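Local coordinates for protein fatty Acyl-Adenylate Ligase (Escherichia coli, PDB 3PBK) that belongs to the AMP-binding enzymes of the ANL superfamily and holds 5'-O-[(S)-(dodecanoyloxy)(hydroxy)phosphoryl]adenosine in its pocket, at residues A[260-265]-A[293-298]. Numbering follows the deposited sequence.
Sequences QWLKLI and AELDLS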
loop_
_atom_site.group_PDB
_atom_site.type_symbol
_atom_site.label_atom_id
_atom_site.label_comp_id
_atom_site.label_asym_id
_atom_site.label_seq_id
_atom_site.Cartn_x
_atom_site.Cartn_y
_atom_site.Cartn_z
ATOM N N GLN A 260 8.308 -6.192 -17.386
ATOM C CA GLN A 260 8.374 -4.863 -17.966
ATOM C C GLN A 260 8.800 -3.815 -16.925
ATOM O O GLN A 260 9.278 -2.735 -17.268
ATOM C CB GLN A 260 7.057 -4.519 -18.664
ATOM C CG GLN A 260 6.896 -5.255 -19.993
ATOM C CD GLN A 260 8.044 -4.964 -20.964
ATOM O OE1 GLN A 260 8.028 -3.957 -21.678
ATOM N NE2 GLN A 260 9.039 -5.848 -20.998
ATOM N N TRP A 261 8.650 -4.165 -15.653
ATOM C CA TRP A 261 9.070 -3.321 -14.539
ATOM C C TRP A 261 10.585 -3.260 -14.490
ATOM O O TRP A 261 11.171 -2.188 -14.437
ATOM C CB TRP A 261 8.503 -3.882 -13.227
ATOM C CG TRP A 261 9.029 -3.275 -11.978
ATOM C CD1 TRP A 261 9.412 -1.994 -11.799
ATOM C CD2 TRP A 261 9.197 -3.927 -10.712
ATOM N NE1 TRP A 261 9.831 -1.802 -10.508
ATOM C CE2 TRP A 261 9.704 -2.974 -9.821
ATOM C CE3 TRP A 261 8.980 -5.226 -10.253
ATOM C CZ2 TRP A 261 9.993 -3.279 -8.489
ATOM C CZ3 TRP A 261 9.267 -5.525 -8.929
ATOM C CH2 TRP A 261 9.766 -4.558 -8.065
ATOM N N LEU A 262 11.225 -4.419 -14.528
ATOM C CA LEU A 262 12.675 -4.458 -14.492
ATOM C C LEU A 262 13.221 -3.884 -15.791
ATOM O O LEU A 262 14.276 -3.244 -15.798
ATOM C CB LEU A 262 13.181 -5.887 -14.283
ATOM C CG LEU A 262 12.567 -6.689 -13.135
ATOM C CD1 LEU A 262 13.333 -7.979 -12.933
ATOM C CD2 LEU A 262 12.551 -5.874 -11.859
ATOM N N LYS A 263 12.505 -4.121 -16.888
ATOM C CA LYS A 263 12.875 -3.532 -18.164
ATOM C C LYS A 263 13.020 -2.025 -18.003
ATOM O O LYS A 263 14.084 -1.449 -18.235
ATOM C CB LYS A 263 11.805 -3.822 -19.208
ATOM C CG LYS A 263 11.902 -5.182 -19.863
ATOM C CD LYS A 263 13.031 -5.236 -20.885
ATOM C CE LYS A 263 12.563 -5.899 -22.177
ATOM N NZ LYS A 263 11.563 -6.984 -21.931
ATOM N N LEU A 264 11.931 -1.393 -17.591
ATOM C CA LEU A 264 11.890 0.048 -17.451
ATOM C C LEU A 264 13.068 0.550 -16.621
ATOM O O LEU A 264 13.747 1.498 -17.018
ATOM C CB LEU A 264 10.549 0.474 -16.843
ATOM C CG LEU A 264 10.003 1.862 -17.177
ATOM C CD1 LEU A 264 10.227 2.802 -16.033
ATOM C CD2 LEU A 264 10.637 2.405 -18.435
ATOM N N ILE A 265 13.323 -0.083 -15.479
ATOM C CA ILE A 265 14.450 0.322 -14.646
ATOM C C ILE A 265 15.730 0.328 -15.472
ATOM O O ILE A 265 16.399 1.350 -15.576
ATOM C CB ILE A 265 14.645 -0.598 -13.424
ATOM C CG1 ILE A 265 13.519 -0.412 -12.413
ATOM C CG2 ILE A 265 15.962 -0.304 -12.738
ATOM C CD1 ILE A 265 13.582 -1.396 -11.274
ATOM N N ALA A 293 17.763 -10.728 -21.544
ATOM C CA ALA A 293 18.632 -10.300 -22.641
ATOM C C ALA A 293 18.896 -8.788 -22.684
ATOM O O ALA A 293 19.909 -8.335 -23.230
ATOM C CB ALA A 293 18.065 -10.788 -23.977
ATOM N N GLU A 294 17.985 -8.011 -22.112
ATOM C CA GLU A 294 18.146 -6.559 -22.073
ATOM C C GLU A 294 18.708 -6.088 -20.735
ATOM O O GLU A 294 19.376 -5.047 -20.648
ATOM C CB GLU A 294 16.799 -5.853 -22.297
ATOM C CG GLU A 294 16.252 -5.889 -23.720
ATOM C CD GLU A 294 15.246 -7.006 -23.928
ATOM O OE1 GLU A 294 15.450 -8.103 -23.354
ATOM O OE2 GLU A 294 14.253 -6.784 -24.664
ATOM N N LEU A 295 18.428 -6.866 -19.695
ATOM C CA LEU A 295 18.552 -6.390 -18.323
ATOM C C LEU A 295 19.967 -6.148 -17.820
ATOM O O LEU A 295 20.827 -7.025 -17.853
ATOM C CB LEU A 295 17.818 -7.327 -17.364
ATOM C CG LEU A 295 16.354 -7.559 -17.717
ATOM C CD1 LEU A 295 15.657 -8.223 -16.554
ATOM C CD2 LEU A 295 15.689 -6.246 -18.086
ATOM N N ASP A 296 20.185 -4.929 -17.356
ATOM C CA ASP A 296 21.308 -4.638 -16.502
ATOM C C ASP A 296 20.737 -3.888 -15.328
ATOM O O ASP A 296 20.025 -2.914 -15.511
ATOM C CB ASP A 296 22.315 -3.763 -17.207
ATOM C CG ASP A 296 23.538 -3.547 -16.376
ATOM O OD1 ASP A 296 23.883 -4.468 -15.599
ATOM O OD2 ASP A 296 24.143 -2.460 -16.491
ATOM N N LEU A 297 21.037 -4.336 -14.120
ATOM C CA LEU A 297 20.341 -3.825 -12.951
ATOM C C LEU A 297 21.276 -3.218 -11.913
ATOM O O LEU A 297 20.878 -2.981 -10.777
ATOM C CB LEU A 297 19.486 -4.933 -12.330
ATOM C CG LEU A 297 17.985 -4.897 -12.618
ATOM C CD1 LEU A 297 17.687 -4.214 -13.936
ATOM C CD2 LEU A 297 17.399 -6.289 -12.567
ATOM N N SER A 298 22.513 -2.957 -12.313
ATOM C CA SER A 298 23.507 -2.353 -11.425
ATOM C C SER A 298 23.103 -0.950 -10.968
ATOM O O SER A 298 23.474 -0.501 -9.886
ATOM C CB SER A 298 24.864 -2.316 -12.127
ATOM O OG SER A 298 24.704 -2.156 -13.530
#
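Lys263 and Leu295 bring the backbones of 260-265 and 293-298 nearest, CA of Lys263 to CA of Leu295 6.4 Å, where a loop extended at Leu295 and Asp296 passes one flank of a helix; further along, CA of Ile265 and CA of Leu297 stand 7.4 Å apart. The contact is carried by side chains, mainly three leucines and the chain of Lys263. Leu295 has its CG anti to the carbonyl carbon (chi1 -55°), and from there its two methyls straddle neighbouring helix positions: CD1 rests against CB of Leu262 at 4.1 Å, while CD2 sits over the backbone of the next residue, 3.9 Å from CA of Lys263. The lysine chain runs across Leu295 at about a right angle, its CD reaching that same CD2. Beyond it, at the more exposed end, the bent chains of Lys263 and Glu294 meet, CD of the lysine lying against CB of the glutamate. Their salt bridge is long, with NZ of Lys263 3.8 Å from OE2 of Glu294. On the inner side Leu297 CD1 lies 4.0 Å from the carbonyl O of Leu262 and 4.4 Å from CG2 of Ile265; its CD2 faces CD1 of Leu262. Leu295 CD2 also packs against that carbonyl oxygen. Between the two inward-reaching leucines, Asp296 points away from the helix, yet its backbone ties the loop down: its N bonds to Ser266 OG, in the last turn of the helix, and its O to Arg269 NH2, just beyond the helix end. Helix 260-267 is thus covered on this flank by the loop that leads from helix 289-292 to strand 302-305, with Trp300 touching both Leu262 and Ile265, helix 277-285 meeting Leu262 through Cys283, and strand 220-222 of the mixed sheet meeting Ile265 through Val221.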